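Local coordinates for protein-glutamine gamma-glutamyltransferase (Pseudomonas aeruginosa PAO1, PDB 6G49) that shows transglutaminase activity in vitro, joining protein glutamine and lysine side chains through its periplasmic domain, and is critical for the viability of the bacterium, at residues P90-E95 with R173-Q178; S138-Q143 with L163-I168. All coordinates share one frame; numbering follows the deposited sequence. Where two conformers were deposited one is given.

Interaction 1 of 2, residues P90-E95 with R173-Q178; sequences PQWSGE and RWRNLQ
The guanidinium group of Arg175 meets the backbone carbonyl of Pro90 end-on, and both terminal nitrogens donate to the one oxygen. NH1 lies 2.8 Å from Pro90 O and NH2 lies 3.0 Å from the same atom. Both bonds are clearly bent, as expected when two N-H groups converge on a single acceptor. The oxygen sits close to the guanidinium plane; seen from the carbonyl, NH2 lies in its plane while NH1 is tilted from it by 25°. Arg175 reaches this far because CG is anti to the backbone N (chi1 167°) and the chain stays extended until it bends at chi3.

The Gln91 amide stands steeply to the guanidinium, the planes 78° apart. Its NE2 comes within 3.4 Å of Arg175 NH1, a meeting of two donors that Glu79 reconciles: OE1 of that residue accepts from Gln91 NE2 and forms a salt bridge with Arg175 NH1. At the oxygen of the same amide, a water donates to Gln91 OE1 at 2.8 Å and accepts a weak bond from Arg175 NH1. CZ3 of Trp92 lies over one face of the Arg175 guanidinium, 4.3 Å from NH2, while the indole also makes a cation-pi contact with Arg171.

The contact lies at the surface, where the loop between strands 86-87 and 100-101 faces the C-terminal end of helix 170-175. Glu79, from strand 72-81 of the large antiparallel sheet, ties both to that sheet and also accepts from Asn176 ND2, just past the helix.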
ATOM      1  N   PRO A  90       7.051  -2.078  14.734  1.00 25.72           N
ATOM      2  CA  PRO A  90       7.931  -0.951  15.058  1.00 28.81           C
ATOM      3  C   PRO A  90       8.998  -0.680  14.003  1.00 25.58           C
ATOM      4  O   PRO A  90       9.511  -1.600  13.391  1.00 27.24           O
ATOM      5  CB  PRO A  90       8.567  -1.377  16.380  1.00 29.51           C
ATOM      6  CG  PRO A  90       7.721  -2.498  16.891  1.00 29.45           C
ATOM      7  CD  PRO A  90       7.081  -3.184  15.684  1.00 27.87           C
ATOM      8  N   GLN A  91       9.405   0.596  13.828  1.00 30.60           N
ATOM      9  CA  GLN A  91      10.367   0.992  12.775  0.76 26.47           C
ATOM     10  C   GLN A  91      11.549   1.738  13.426  1.00 28.35           C
ATOM     11  O   GLN A  91      11.445   2.176  14.597  1.00 32.32           O
ATOM     12  CB  GLN A  91       9.726   1.915  11.718  0.76 26.19           C
ATOM     13  CG  GLN A  91       8.465   1.346  11.033  0.76 24.41           C
ATOM     14  CD  GLN A  91       8.760   0.115  10.197  0.76 22.84           C
ATOM     15  OE1 GLN A  91       9.825  -0.021   9.602  0.76 22.46           O
ATOM     16  NE2 GLN A  91       7.836  -0.835  10.216  0.76 21.27           N
ATOM     17  N   TRP A  92      12.606   1.956  12.635  1.00 31.66           N
ATOM     18  CA  TRP A  92      13.740   2.820  13.004  1.00 36.87           C
ATOM     19  C   TRP A  92      13.887   3.856  11.880  1.00 42.21           C
ATOM     20  O   TRP A  92      13.047   3.940  11.014  1.00 30.47           O
ATOM     21  CB  TRP A  92      15.021   2.004  13.263  1.00 41.23           C
ATOM     22  CG  TRP A  92      15.380   0.985  12.216  1.00 37.42           C
ATOM     23  CD1 TRP A  92      16.210   1.170  11.139  1.00 36.90           C
ATOM     24  CD2 TRP A  92      14.980  -0.402  12.164  1.00 43.99           C
ATOM     25  NE1 TRP A  92      16.346   0.005  10.430  1.00 41.85           N
ATOM     26  CE2 TRP A  92      15.582  -0.967  11.011  1.00 41.73           C
ATOM     27  CE3 TRP A  92      14.142  -1.213  12.949  1.00 57.41           C
ATOM     28  CZ2 TRP A  92      15.374  -2.297  10.637  1.00 49.18           C
ATOM     29  CZ3 TRP A  92      13.952  -2.530  12.583  1.00 49.74           C
ATOM     30  CH2 TRP A  92      14.559  -3.057  11.445  1.00 51.45           C
ATOM     31  N   SER A  93      14.940   4.663  11.906  1.00 44.25           N
ATOM     32  CA  SER A  93      15.120   5.745  10.922  1.00 44.76           C
ATOM     33  C   SER A  93      15.360   5.180   9.513  1.00 45.01           C
ATOM     34  O   SER A  93      16.029   4.154   9.339  1.00 41.94           O
ATOM     35  CB  SER A  93      16.234   6.683  11.327  1.00 43.35           C
ATOM     36  OG  SER A  93      16.347   7.732  10.369  1.00 50.01           O
ATOM     37  N   GLY A  94      14.766   5.830   8.493  1.00 36.06           N
ATOM     38  CA  GLY A  94      15.069   5.527   7.088  1.00 40.10           C
ATOM     39  C   GLY A  94      15.729   6.690   6.347  1.00 44.88           C
ATOM     40  O   GLY A  94      15.944   6.597   5.163  1.00 38.26           O
ATOM     41  N   GLU A  95      16.098   7.770   7.051  1.00 53.01           N
ATOM     42  CA  GLU A  95      16.660   8.987   6.466  0.61 57.72           C
ATOM     43  C   GLU A  95      18.195   8.862   6.365  1.00 56.12           C
ATOM     44  O   GLU A  95      18.891   9.585   7.063  1.00 62.85           O
ATOM     45  CB  GLU A  95      16.216  10.158   7.355  0.61 53.81           C
ATOM     46  CG  GLU A  95      16.518  11.540   6.791  0.61 52.74           C
ATOM     47  CD  GLU A  95      15.781  11.902   5.515  0.61 48.64           C
ATOM     48  OE1 GLU A  95      14.996  11.087   5.020  0.61 34.07           O
ATOM     49  OE2 GLU A  95      16.026  12.996   5.004  0.61 48.83           O
ATOM     50  N   ARG A 173      14.591  -7.924   6.041  1.00 20.08           N
ATOM     51  CA  ARG A 173      14.400  -9.086   5.192  1.00 20.37           C
ATOM     52  C   ARG A 173      13.633 -10.189   5.943  1.00 21.80           C
ATOM     53  O   ARG A 173      12.660 -10.735   5.416  1.00 21.38           O
ATOM     54  CB  ARG A 173      15.732  -9.567   4.626  1.00 22.00           C
ATOM     55  CG  ARG A 173      15.622 -10.585   3.517  1.00 22.81           C
ATOM     56  CD  ARG A 173      17.039 -10.908   2.983  1.00 24.42           C
ATOM     57  NE  ARG A 173      17.058 -11.642   1.772  1.00 31.15           N
ATOM     58  CZ  ARG A 173      18.147 -11.660   1.002  1.00 28.88           C
ATOM     59  NH1 ARG A 173      19.205 -10.946   1.362  1.00 37.75           N
ATOM     60  NH2 ARG A 173      18.136 -12.347  -0.103  1.00 39.54           N
ATOM     61  N   TRP A 174      14.099 -10.551   7.151  1.00 20.16           N
ATOM     62  CA  TRP A 174      13.510 -11.587   7.926  1.00 20.37           C
ATOM     63  C   TRP A 174      12.053 -11.260   8.254  1.00 20.19           C
ATOM     64  O   TRP A 174      11.141 -12.116   8.161  1.00 20.53           O
ATOM     65  CB  TRP A 174      14.309 -11.845   9.209  1.00 22.02           C
ATOM     66  CG  TRP A 174      14.041 -13.155   9.861  1.00 20.36           C
ATOM     67  CD1 TRP A 174      13.247 -13.484  10.914  1.00 23.92           C
ATOM     68  CD2 TRP A 174      14.617 -14.389   9.404  1.00 20.51           C
ATOM     69  NE1 TRP A 174      13.294 -14.847  11.125  1.00 24.64           N
ATOM     70  CE2 TRP A 174      14.083 -15.420  10.196  1.00 23.31           C
ATOM     71  CE3 TRP A 174      15.537 -14.681   8.397  1.00 24.00           C
ATOM     72  CZ2 TRP A 174      14.526 -16.751  10.063  1.00 22.59           C
ATOM     73  CZ3 TRP A 174      15.953 -15.989   8.256  1.00 27.77           C
ATOM     74  CH2 TRP A 174      15.433 -16.990   9.075  1.00 22.46           C
ATOM     75  N   ARG A 175      11.821 -10.032   8.704  1.00 19.58           N
ATOM     76  CA  ARG A 175      10.494  -9.571   9.111  1.00 20.45           C
ATOM     77  C   ARG A 175       9.513  -9.711   7.932  1.00 17.59           C
ATOM     78  O   ARG A 175       8.361 -10.075   8.158  1.00 19.63           O
ATOM     79  CB  ARG A 175      10.599  -8.108   9.536  1.00 21.21           C
ATOM     80  CG  ARG A 175       9.264  -7.403   9.681  1.00 26.77           C
ATOM     81  CD  ARG A 175       9.522  -5.938   9.993  1.00 25.15           C
ATOM     82  NE  ARG A 175       9.940  -5.756  11.355  1.00 25.97           N
ATOM     83  CZ  ARG A 175       9.990  -4.570  11.973  1.00 27.59           C
ATOM     84  NH1 ARG A 175       9.706  -3.481  11.266  1.00 27.05           N
ATOM     85  NH2 ARG A 175      10.216  -4.512  13.296  1.00 28.94           N
ATOM     86  N   ASN A 176      10.012  -9.448   6.712  1.00 19.51           N
ATOM     87  CA  ASN A 176       9.161  -9.422   5.544  1.00 18.46           C
ATOM     88  C   ASN A 176       9.056 -10.774   4.852  1.00 19.43           C
ATOM     89  O   ASN A 176       8.571 -10.850   3.719  1.00 18.16           O
ATOM     90  CB  ASN A 176       9.555  -8.262   4.632  1.00 18.57           C
ATOM     91  CG  ASN A 176       9.055  -6.975   5.214  1.00 18.52           C
ATOM     92  OD1 ASN A 176       7.854  -6.766   5.265  1.00 20.09           O
ATOM     93  ND2 ASN A 176       9.944  -6.180   5.798  1.00 18.18           N
ATOM     94  N   LEU A 177       9.537 -11.839   5.537  1.00 18.46           N
ATOM     95  CA  LEU A 177       9.261 -13.207   5.137  1.00 18.05           C
ATOM     96  C   LEU A 177       8.385 -13.933   6.156  1.00 17.59           C
ATOM     97  O   LEU A 177       8.164 -15.153   5.978  1.00 21.34           O
ATOM     98  CB  LEU A 177      10.617 -13.887   4.909  1.00 18.24           C
ATOM     99  CG  LEU A 177      11.328 -13.459   3.638  1.00 17.22           C
ATOM    100  CD1 LEU A 177      12.794 -13.871   3.677  1.00 22.99           C
ATOM    101  CD2 LEU A 177      10.686 -13.927   2.333  1.00 22.12           C
ATOM    102  N   GLN A 178       7.894 -13.229   7.163  1.00 18.76           N
ATOM    103  CA  GLN A 178       7.109 -13.764   8.256  1.00 18.12           C
ATOM    104  C   GLN A 178       5.740 -14.235   7.785  1.00 20.43           C
ATOM    105  O   GLN A 178       5.026 -13.474   7.132  1.00 20.08           O
ATOM    106  CB  GLN A 178       6.891 -12.729   9.351  1.00 20.79           C
ATOM    107  CG  GLN A 178       6.032 -13.151  10.523  1.00 21.11           C
ATOM    108  CD  GLN A 178       4.559 -12.851  10.301  1.00 23.86           C
ATOM    109  OE1 GLN A 178       4.237 -11.764   9.781  1.00 21.42           O
ATOM    110  NE2 GLN A 178       3.673 -13.795  10.695  1.00 20.03           N
TER
HETATM  111  O   HOH W   1      10.669  -2.326   8.332  1.00 27.98           O

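Interaction 2 of 2, residues S138-Q143 with L163-I168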
ATOM      1  N   SER A 138      12.168   3.454   8.378  1.00 25.00           N
ATOM      2  CA  SER A 138      12.868   2.431   7.651  1.00 28.54           C
ATOM      3  C   SER A 138      11.988   1.774   6.574  1.00 28.58           C
ATOM      4  O   SER A 138      12.544   1.274   5.606  1.00 29.03           O
ATOM      5  CB  SER A 138      13.421   1.334   8.601  1.00 22.95           C
ATOM      6  OG  SER A 138      12.543   0.997   9.664  1.00 30.51           O
ATOM      7  N   ASP A 139      10.648   1.833   6.733  1.00 23.53           N
ATOM      8  CA  ASP A 139       9.718   1.269   5.761  1.00 23.60           C
ATOM      9  C   ASP A 139       9.167   2.364   4.817  1.00 25.10           C
ATOM     10  O   ASP A 139       8.090   2.161   4.190  1.00 24.22           O
ATOM     11  CB  ASP A 139       8.594   0.527   6.475  1.00 21.28           C
ATOM     12  CG  ASP A 139       7.653   1.440   7.242  1.00 20.54           C
ATOM     13  OD1 ASP A 139       8.102   2.606   7.550  1.00 23.08           O
ATOM     14  OD2 ASP A 139       6.529   1.010   7.583  1.00 23.79           O
ATOM     15  N   PHE A 140       9.839   3.532   4.793  1.00 21.34           N
ATOM     16  CA  PHE A 140       9.560   4.630   3.854  1.00 22.74           C
ATOM     17  C   PHE A 140       8.187   5.238   4.122  1.00 23.28           C
ATOM     18  O   PHE A 140       7.598   5.769   3.213  1.00 25.23           O
ATOM     19  CB  PHE A 140       9.670   4.149   2.413  1.00 24.13           C
ATOM     20  CG  PHE A 140      11.038   3.607   2.081  1.00 24.39           C
ATOM     21  CD1 PHE A 140      12.073   4.476   1.806  1.00 29.80           C
ATOM     22  CD2 PHE A 140      11.327   2.254   2.180  1.00 25.71           C
ATOM     23  CE1 PHE A 140      13.373   4.015   1.619  1.00 30.67           C
ATOM     24  CE2 PHE A 140      12.620   1.802   1.991  1.00 27.67           C
ATOM     25  CZ  PHE A 140      13.631   2.677   1.700  1.00 29.32           C
ATOM     26  N   HIS A 141       7.710   5.223   5.352  1.00 22.02           N
ATOM     27  CA  HIS A 141       6.533   6.007   5.716  1.00 21.66           C
ATOM     28  C   HIS A 141       6.971   7.108   6.683  1.00 20.16           C
ATOM     29  O   HIS A 141       7.974   6.988   7.359  1.00 22.95           O
ATOM     30  CB  HIS A 141       5.438   5.108   6.322  1.00 19.60           C
ATOM     31  CG  HIS A 141       5.435   5.022   7.802  1.00 19.90           C
ATOM     32  ND1 HIS A 141       6.291   4.193   8.475  1.00 21.39           N
ATOM     33  CD2 HIS A 141       4.670   5.605   8.750  1.00 22.38           C
ATOM     34  CE1 HIS A 141       6.073   4.308   9.781  1.00 21.94           C
ATOM     35  NE2 HIS A 141       5.091   5.182   9.989  1.00 22.44           N
ATOM     36  N   LEU A 142       6.159   8.162   6.720  1.00 21.16           N
ATOM     37  CA  LEU A 142       6.410   9.340   7.539  1.00 20.63           C
ATOM     38  C   LEU A 142       5.702   9.197   8.894  1.00 21.38           C
ATOM     39  O   LEU A 142       4.496   9.111   8.959  1.00 21.06           O
ATOM     40  CB  LEU A 142       5.841  10.550   6.765  1.00 20.92           C
ATOM     41  CG  LEU A 142       6.501  10.899   5.445  1.00 21.16           C
ATOM     42  CD1 LEU A 142       5.654  11.931   4.733  1.00 21.54           C
ATOM     43  CD2 LEU A 142       7.904  11.418   5.668  1.00 26.83           C
ATOM     44  N   GLN A 143       6.487   9.159   9.977  1.00 22.26           N
ATOM     45  CA  GLN A 143       5.985   8.997  11.317  1.00 23.12           C
ATOM     46  C   GLN A 143       6.196  10.336  12.038  1.00 22.19           C
ATOM     47  O   GLN A 143       7.348  10.795  12.169  1.00 24.43           O
ATOM     48  CB  GLN A 143       6.707   7.862  12.059  1.00 24.54           C
ATOM     49  CG  GLN A 143       6.117   7.566  13.459  1.00 25.23           C
ATOM     50  CD  GLN A 143       5.014   6.497  13.498  1.00 34.36           C
ATOM     51  OE1 GLN A 143       4.556   5.920  12.486  1.00 29.26           O
ATOM     52  NE2 GLN A 143       4.532   6.202  14.707  1.00 30.46           N
ATOM     53  N   LEU A 163      15.527   4.903  -5.622  1.00 27.02           N
ATOM     54  CA  LEU A 163      15.949   3.514  -5.351  1.00 24.74           C
ATOM     55  C   LEU A 163      15.843   3.278  -3.850  1.00 27.03           C
ATOM     56  O   LEU A 163      16.382   4.018  -3.055  1.00 27.52           O
ATOM     57  CB  LEU A 163      17.389   3.360  -5.847  1.00 26.98           C
ATOM     58  CG  LEU A 163      18.044   2.007  -5.636  1.00 30.06           C
ATOM     59  CD1 LEU A 163      17.296   0.934  -6.385  1.00 31.69           C
ATOM     60  CD2 LEU A 163      19.499   2.068  -6.127  1.00 36.07           C
ATOM     61  N   ARG A 164      15.104   2.242  -3.489  1.00 25.37           N
ATOM     62  CA  ARG A 164      14.867   1.936  -2.098  1.00 23.68           C
ATOM     63  C   ARG A 164      15.489   0.659  -1.582  1.00 23.71           C
ATOM     64  O   ARG A 164      15.125  -0.426  -1.989  1.00 24.28           O
ATOM     65  CB  ARG A 164      13.367   1.892  -1.838  1.00 27.50           C
ATOM     66  CG  ARG A 164      12.617   3.068  -2.416  1.00 31.18           C
ATOM     67  CD  ARG A 164      11.193   3.090  -1.927  1.00 40.72           C
ATOM     68  NE  ARG A 164      10.320   2.321  -2.796  1.00 35.25           N
ATOM     69  CZ  ARG A 164       9.371   1.521  -2.350  1.00 33.27           C
ATOM     70  NH1 ARG A 164       9.204   1.401  -1.046  1.00 36.15           N
ATOM     71  NH2 ARG A 164       8.608   0.846  -3.198  1.00 29.63           N
ATOM     72  N   GLU A 165      16.429   0.829  -0.668  1.00 25.69           N
ATOM     73  CA  GLU A 165      17.081  -0.265   0.005  1.00 28.02           C
ATOM     74  C   GLU A 165      17.612  -1.316  -0.987  1.00 30.13           C
ATOM     75  O   GLU A 165      17.250  -2.490  -0.917  1.00 29.17           O
ATOM     76  CB  GLU A 165      16.114  -0.879   1.027  1.00 29.17           C
ATOM     77  CG  GLU A 165      16.708  -1.053   2.369  1.00 33.11           C
ATOM     78  CD  GLU A 165      15.925  -1.819   3.421  1.00 40.88           C
ATOM     79  OE1 GLU A 165      14.670  -1.959   3.313  1.00 25.78           O
ATOM     80  OE2 GLU A 165      16.590  -2.279   4.358  1.00 33.02           O
ATOM     81  N   SER A 166      18.537  -0.943  -1.873  1.00 25.42           N
ATOM     82  CA  SER A 166      19.124  -1.887  -2.806  1.00 29.90           C
ATOM     83  C   SER A 166      19.828  -3.035  -2.057  1.00 31.04           C
ATOM     84  O   SER A 166      19.861  -4.135  -2.580  1.00 33.33           O
ATOM     85  CB  SER A 166      20.048  -1.204  -3.790  1.00 33.79           C
ATOM     86  OG  SER A 166      21.068  -0.565  -3.075  1.00 34.47           O
ATOM     87  N   SER A 167      20.408  -2.747  -0.885  1.00 29.44           N
ATOM     88  CA  SER A 167      20.883  -3.734   0.101  1.00 29.53           C
ATOM     89  C   SER A 167      19.987  -3.694   1.330  1.00 25.07           C
ATOM     90  O   SER A 167      19.771  -2.647   1.871  1.00 30.62           O
ATOM     91  CB  SER A 167      22.309  -3.443   0.548  1.00 35.37           C
ATOM     92  OG  SER A 167      23.145  -3.681  -0.540  1.00 37.64           O
ATOM     93  N   ILE A 168      19.415  -4.825   1.686  1.00 31.07           N
ATOM     94  CA  ILE A 168      18.344  -4.872   2.710  1.00 28.46           C
ATOM     95  C   ILE A 168      18.990  -5.263   4.039  1.00 32.84           C
ATOM     96  O   ILE A 168      19.847  -6.159   4.112  1.00 29.28           O
ATOM     97  CB  ILE A 168      17.199  -5.776   2.234  1.00 28.65           C
ATOM     98  CG1 ILE A 168      15.940  -5.564   3.081  1.00 29.48           C
ATOM     99  CG2 ILE A 168      17.616  -7.247   2.169  1.00 32.70           C
ATOM    100  CD1 ILE A 168      14.772  -6.431   2.657  1.00 29.18           C
TER
HETATM  101  O   HOH W   2      12.375  -1.121   4.355  1.00 23.89           O
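Ser138 faces Glu165 through a water, which donates to Ser138 O and to Glu165 OE1, each at 2.7 Å; the same carboxylate oxygen also accepts from Trp299 NE1. Next, Asp139 starts its side chain away from 163-168, and OD1 takes a nearly straight bond from His141 ND1 at 2.6 Å on its syn lone pair.

Phe140 buries more than any other residue here. With CG beside its backbone N (chi1 -60°), it lays one ring face against the aliphatic part of Arg164. CD of Arg164 sits almost over the ring centre in a CH-pi contact, 4.0 Å from the centroid, and CB of Arg164 reaches Phe140 CZ at 3.6 Å. The guanidinium stands at 87° to the ring, and with CZ of Arg164 5.4 Å from the Phe140 centroid any cation-pi attraction is at most weak; its charge is met by salt bridges to Glu291 and Asp125.

Beyond Phe140, His141 is held flat between two acceptors near its ring plane, its NE2 donating to Gln143 OE1 at 2.7 Å. Leu142 and Gln143 then enter strand 142-144.

This buried, largely side-chain contact joins the turn before that strand to the end of strand 163-164, beside strand 298-302 of the transglutaminase-like core.

How the interactions relate
Interactions 1 and 2 adjoin, their centres 9 Å apart, and Ser138 is the main joint between them. Its N lies 2.8 Å from Trp92 O and its OG 2.9 Å from Gln91 OE1, both probable hydrogen bonds, so the loop 90-95 is pinned to the turn that carries Phe140. A second junction comes from chain order: 163-168 leads, after one residue, into helix 170-175, and Ile168 CD1 packs 3.7 Å from Arg173 CA. Interaction 1 lies at the surface, away from the annotated sites. Buried interaction 2 comes closer to the active site at one point, the Arg164 side chain lying about 11 Å from that of Asp303, which by similarity belongs to the active site with Cys243 and His287.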